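Putative angiotensinogen (Lampetra fluviatilis, PDB 5INW) binds heparin, which promotes its inhibition of thrombin through a template mechanism, and belongs to the serpin family of serine protease inhibitors. Local coordinates at residues A[244-249]-A[408-413]; A[105-110]-A[395-400]. The protein carries 1 engineered substitution. All coordinates share one frame; numbering follows the deposited sequence.

Contact 1 of 2, residues A[244-249]-A[408-413]; sequences NVIYFK and AKAETV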
# COMPACT_ATOMS: atom_id res chain seq x y z
N ASN A 244 -4.39 -9.09 5.00
CA ASN A 244 -4.97 -8.34 3.89
C ASN A 244 -4.06 -8.56 2.70
O ASN A 244 -2.84 -8.50 2.80
CB ASN A 244 -5.04 -6.82 4.15
CG ASN A 244 -5.56 -6.10 2.96
OD1 ASN A 244 -4.82 -5.77 2.03
ND2 ASN A 244 -6.87 -6.00 2.88
N VAL A 245 -4.70 -8.76 1.57
CA VAL A 245 -4.06 -8.60 0.29
C VAL A 245 -4.85 -7.61 -0.57
O VAL A 245 -6.06 -7.53 -0.48
CB VAL A 245 -3.93 -9.91 -0.48
CG1 VAL A 245 -3.29 -10.92 0.42
CG2 VAL A 245 -5.29 -10.41 -0.94
N ILE A 246 -4.14 -7.00 -1.50
CA ILE A 246 -4.70 -6.05 -2.43
C ILE A 246 -3.93 -6.15 -3.72
O ILE A 246 -2.69 -6.21 -3.73
CB ILE A 246 -4.66 -4.70 -1.76
CG1 ILE A 246 -5.12 -3.60 -2.66
CG2 ILE A 246 -3.26 -4.38 -1.28
CD1 ILE A 246 -5.38 -2.39 -1.78
N TYR A 247 -4.68 -6.21 -4.81
CA TYR A 247 -4.17 -6.42 -6.14
C TYR A 247 -4.76 -5.36 -7.04
O TYR A 247 -5.98 -5.23 -7.08
CB TYR A 247 -4.60 -7.77 -6.66
CG TYR A 247 -4.23 -8.00 -8.11
CD1 TYR A 247 -2.99 -8.44 -8.44
CD2 TYR A 247 -5.13 -7.72 -9.17
CE1 TYR A 247 -2.63 -8.65 -9.75
CE2 TYR A 247 -4.79 -7.89 -10.50
CZ TYR A 247 -3.52 -8.37 -10.78
OH TYR A 247 -3.05 -8.61 -12.07
N PHE A 248 -3.89 -4.67 -7.79
CA PHE A 248 -4.28 -3.68 -8.78
C PHE A 248 -3.68 -4.00 -10.15
O PHE A 248 -2.48 -4.31 -10.23
CB PHE A 248 -3.76 -2.31 -8.33
CG PHE A 248 -3.69 -1.27 -9.41
CD1 PHE A 248 -4.84 -0.64 -9.86
CD2 PHE A 248 -2.48 -0.89 -9.94
CE1 PHE A 248 -4.79 0.32 -10.85
CE2 PHE A 248 -2.41 0.08 -10.94
CZ PHE A 248 -3.56 0.70 -11.37
N LYS A 249 -4.49 -3.96 -11.21
CA LYS A 249 -3.93 -4.03 -12.56
C LYS A 249 -4.65 -3.09 -13.48
O LYS A 249 -5.80 -3.31 -13.83
CB LYS A 249 -3.97 -5.43 -13.15
CG LYS A 249 -3.22 -5.55 -14.48
CD LYS A 249 -3.27 -6.98 -14.97
CE LYS A 249 -2.76 -7.09 -16.38
NZ LYS A 249 -3.12 -8.41 -16.94
N ALA A 408 0.30 -4.26 -9.57
CA ALA A 408 0.80 -4.01 -8.20
C ALA A 408 0.08 -4.88 -7.22
O ALA A 408 -1.14 -4.90 -7.25
CB ALA A 408 0.65 -2.54 -7.80
N LYS A 409 0.84 -5.55 -6.34
CA LYS A 409 0.32 -6.41 -5.29
C LYS A 409 0.81 -5.84 -3.98
O LYS A 409 1.91 -5.34 -3.93
CB LYS A 409 0.93 -7.80 -5.41
CG LYS A 409 0.42 -8.66 -6.53
CD LYS A 409 1.38 -9.81 -6.88
CE LYS A 409 1.30 -10.16 -8.38
NZ LYS A 409 2.60 -10.46 -9.08
N ALA A 410 0.02 -5.97 -2.92
CA ALA A 410 0.51 -5.84 -1.54
C ALA A 410 -0.12 -6.89 -0.66
O ALA A 410 -1.18 -7.38 -0.96
CB ALA A 410 0.19 -4.46 -0.98
N GLU A 411 0.53 -7.17 0.46
CA GLU A 411 0.15 -8.23 1.40
C GLU A 411 0.57 -7.76 2.78
O GLU A 411 1.75 -7.49 2.99
CB GLU A 411 1.02 -9.42 1.14
CG GLU A 411 1.04 -9.94 -0.29
CD GLU A 411 1.96 -11.14 -0.45
OE1 GLU A 411 2.94 -11.30 0.33
OE2 GLU A 411 1.69 -11.92 -1.38
N THR A 412 -0.38 -7.63 3.70
CA THR A 412 -0.08 -7.37 5.09
C THR A 412 -0.51 -8.57 5.91
O THR A 412 -1.62 -9.05 5.79
CB THR A 412 -0.86 -6.19 5.55
OG1 THR A 412 -0.66 -5.15 4.59
CG2 THR A 412 -0.43 -5.75 6.94
N VAL A 413 0.39 -9.02 6.78
CA VAL A 413 0.19 -10.16 7.64
C VAL A 413 0.42 -9.71 9.09
O VAL A 413 1.44 -9.12 9.39
CB VAL A 413 1.14 -11.31 7.26
CG1 VAL A 413 0.95 -12.51 8.18
CG2 VAL A 413 0.86 -11.75 5.87

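Contact 2 of 2, residues A[105-110]-A[395-400]; sequences NIFFSP and HKSVLH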
# COMPACT_ATOMS: atom_id res chain seq x y z
N ASN A 105 14.55 1.31 -2.99
CA ASN A 105 13.12 1.40 -3.39
C ASN A 105 12.16 1.33 -2.18
O ASN A 105 12.40 0.60 -1.22
CB ASN A 105 12.80 0.29 -4.38
CG ASN A 105 13.65 0.38 -5.65
OD1 ASN A 105 13.99 1.47 -6.07
ND2 ASN A 105 14.00 -0.75 -6.25
N ILE A 106 11.17 2.20 -2.20
CA ILE A 106 10.15 2.27 -1.19
C ILE A 106 8.81 1.99 -1.88
O ILE A 106 8.48 2.63 -2.92
CB ILE A 106 10.12 3.66 -0.51
CG1 ILE A 106 11.37 3.87 0.30
CG2 ILE A 106 8.93 3.79 0.46
CD1 ILE A 106 11.50 5.30 0.80
N PHE A 107 8.03 1.07 -1.32
CA PHE A 107 6.74 0.69 -1.91
C PHE A 107 5.83 -0.05 -0.95
O PHE A 107 6.19 -1.07 -0.40
CB PHE A 107 6.92 -0.16 -3.15
CG PHE A 107 5.74 -0.10 -4.05
CD1 PHE A 107 5.36 1.09 -4.61
CD2 PHE A 107 4.99 -1.24 -4.33
CE1 PHE A 107 4.26 1.16 -5.44
CE2 PHE A 107 3.87 -1.17 -5.13
CZ PHE A 107 3.50 0.03 -5.69
N PHE A 108 4.65 0.48 -0.75
CA PHE A 108 3.70 -0.08 0.19
C PHE A 108 2.28 0.41 -0.08
O PHE A 108 2.11 1.44 -0.71
CB PHE A 108 4.16 0.21 1.63
CG PHE A 108 4.24 1.67 2.01
CD1 PHE A 108 3.14 2.32 2.64
CD2 PHE A 108 5.40 2.40 1.83
CE1 PHE A 108 3.19 3.66 3.03
CE2 PHE A 108 5.46 3.75 2.21
CZ PHE A 108 4.36 4.36 2.83
N SER A 109 1.26 -0.33 0.35
CA SER A 109 -0.14 0.09 0.23
C SER A 109 -0.71 0.52 1.58
O SER A 109 -0.83 -0.29 2.49
CB SER A 109 -1.00 -1.07 -0.28
OG SER A 109 -2.39 -0.74 -0.12
N PRO A 110 -1.09 1.79 1.71
CA PRO A 110 -1.76 2.22 2.96
C PRO A 110 -3.05 1.52 3.24
O PRO A 110 -3.30 1.22 4.39
CB PRO A 110 -2.00 3.72 2.76
CG PRO A 110 -1.00 4.16 1.75
CD PRO A 110 -0.77 2.95 0.85
N HIS A 395 4.81 -6.45 5.85
CA HIS A 395 4.18 -5.85 4.70
C HIS A 395 5.08 -6.11 3.54
O HIS A 395 6.24 -5.92 3.64
CB HIS A 395 3.95 -4.36 4.87
CG HIS A 395 3.19 -3.77 3.74
ND1 HIS A 395 1.82 -3.85 3.64
CD2 HIS A 395 3.61 -3.19 2.60
CE1 HIS A 395 1.44 -3.31 2.50
NE2 HIS A 395 2.50 -2.89 1.86
N LYS A 396 4.53 -6.61 2.46
CA LYS A 396 5.29 -7.03 1.28
C LYS A 396 4.53 -6.47 0.06
O LYS A 396 3.28 -6.51 0.02
CB LYS A 396 5.34 -8.55 1.27
CG LYS A 396 6.50 -9.16 0.53
CD LYS A 396 6.22 -9.37 -0.98
CE LYS A 396 7.47 -9.86 -1.72
NZ LYS A 396 7.13 -10.75 -2.86
N SER A 397 5.23 -5.88 -0.90
CA SER A 397 4.57 -5.29 -2.09
C SER A 397 5.38 -5.39 -3.36
O SER A 397 6.58 -5.46 -3.29
CB SER A 397 4.23 -3.83 -1.81
OG SER A 397 5.44 -3.16 -1.52
N VAL A 398 4.72 -5.40 -4.51
CA VAL A 398 5.40 -5.48 -5.80
C VAL A 398 4.83 -4.47 -6.82
O VAL A 398 3.64 -4.27 -6.86
CB VAL A 398 5.26 -6.87 -6.42
CG1 VAL A 398 6.16 -6.99 -7.67
CG2 VAL A 398 5.61 -7.94 -5.43
N LEU A 399 5.71 -3.86 -7.62
CA LEU A 399 5.32 -2.88 -8.63
C LEU A 399 5.92 -3.30 -9.95
O LEU A 399 7.10 -3.51 -10.02
CB LEU A 399 5.78 -1.45 -8.25
CG LEU A 399 5.44 -0.38 -9.29
CD1 LEU A 399 3.94 -0.32 -9.58
CD2 LEU A 399 5.97 0.99 -8.87
N HIS A 400 5.09 -3.44 -10.96
CA HIS A 400 5.51 -3.85 -12.27
C HIS A 400 4.94 -2.82 -13.22
O HIS A 400 3.76 -2.65 -13.32
CB HIS A 400 5.00 -5.28 -12.57
CG HIS A 400 5.53 -5.90 -13.84
ND1 HIS A 400 4.87 -6.92 -14.51
CD2 HIS A 400 6.63 -5.63 -14.58
CE1 HIS A 400 5.55 -7.26 -15.59
NE2 HIS A 400 6.63 -6.50 -15.65

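Contact 1 of 2, residues A[244-249]-A[408-413]
Ile246 and Ala410 meet at the middle of an antiparallel strand pair in serpin β-sheet A. Strand 238-251 is strand 3A, and strand 405-417 is the cleaved reactive loop, inserted as strand 4A in the manner of cleaved serpins. On this face CG2 of Ile246 comes down to CB of Ala410 at 3.5 Å, while CG1, anti to the backbone N (chi1 176°), carries the end of the side chain away from the inserted strand; Ile246 also packs on Ile25 of the C-terminal peptide chain. The next pair on this face has Phe248 turning an edge to the inserted strand: its CD2 lies 4.1 Å from CB of Ala408, with the methyl close to the ring plane, and Tyr302 meets the same ring edge-to-face. Asn244 and Thr412 stand at the other end of this face, under helix 110-122. Their side chains do not bond each other directly; Ser112 OG joins OD1 of Asn244 to OG1 of Thr412, and Asn174 takes the Asn244 amide nitrogen. Ser112 OG thus bridges two buried polar side chains, and Thr412 OG1 has His395 ND1 as a second partner, in the shutter region known from other serpins.

The opposite face carries Val245 and Tyr247 beside Glu411 and Lys409. Tyr247 and Lys409 run side by side in the same direction, CG of the lysine resting at the ring edge 3.9 Å from CD1 of Tyr247. The tyrosine hydroxyl is hydrogen-bonded to Glu407, whose carboxylate also makes a long, weak ion pair with Lys409.

Backbone bonds in both directions link Asn244 with Thr412, Ile246 with Ala410 and Phe248 with Ala408. In the last pair, Phe248 N donates to Ala408 O at 2.8 Å, with 170° at the hydrogen.

Contact 2 of 2, residues A[105-110]-A[395-400]
Phe107 packs its ring against Leu399 where the short strand 106-108, strand 6B of the serpin fold, passes beneath strand 389-401, strand 5A of β-sheet A. The two strands cross at 109° with axes 6.2 Å apart, so no backbone ladder forms between them; side chains of 395-400 meet the Phe107 ring and main-chain atoms of 107-109. Leu399 sets its CB over one face of the Phe107 ring, 3.8 Å from the centroid, a CH-pi contact displaced toward the rim. The leucine chain crosses the aromatic side chain at about a right angle, bringing Leu399 CD2 to 3.8 Å from Phe107 CE1. Phe26 of the C-terminal peptide chain meets the Phe107 ring with its plane nearly parallel, and that chain extends strand 106-108 into an antiparallel ladder. The Phe107 carbonyl faces Ser397 OG; a hydrogen bond is likely, although its modelled length is too short to trust.

Phe108 presents its CA and CB to His395. CB of Phe108 is 3.5 Å from His395 NE2, while the ring itself leads off to Leu92 and Tyr93 of helix 77-96.

Ser109 sits at the N-cap of helix 110-122. Its OG bonds to Ser112 N and to Ile25 O of the peptide chain, whereas its own backbone N-H points at His395. The imidazole, swung fully out from the strand by a trans first torsion (chi1 -175°), reaches down from sheet A to receive it, and its ND1 is bonded to Thr412 OG1. An accepting NE2 is consistent with a neutral ring that holds its proton on ND1. The histidine thereby joins the helix start to the inserted strand. Ser109 N lies 3.2 Å from His395 NE2, tilted 32° out of the imidazole plane.

Contacts 1 and 2, with centres about 9 Å apart, meet along the seam between strands 405-417 and 389-401, neighbours in β-sheet A that follow each other in the chain. Backbone bonds close the seam: Glu411 N lies 2.9 Å from Lys396 O, and Lys409 O is equally far from Val398 N. Contact 1 joins the inserted reactive loop to strand 238-251 on its other edge, so the loop is flanked on both sides, as expected of a cleaved serpin. Contact 2 fastens the neighbouring strand to strand 106-108 and the start of helix 110-122 below. Phe26 of the C-terminal peptide chain packs under both, against Ala408 and Ala410 as well as Ser109.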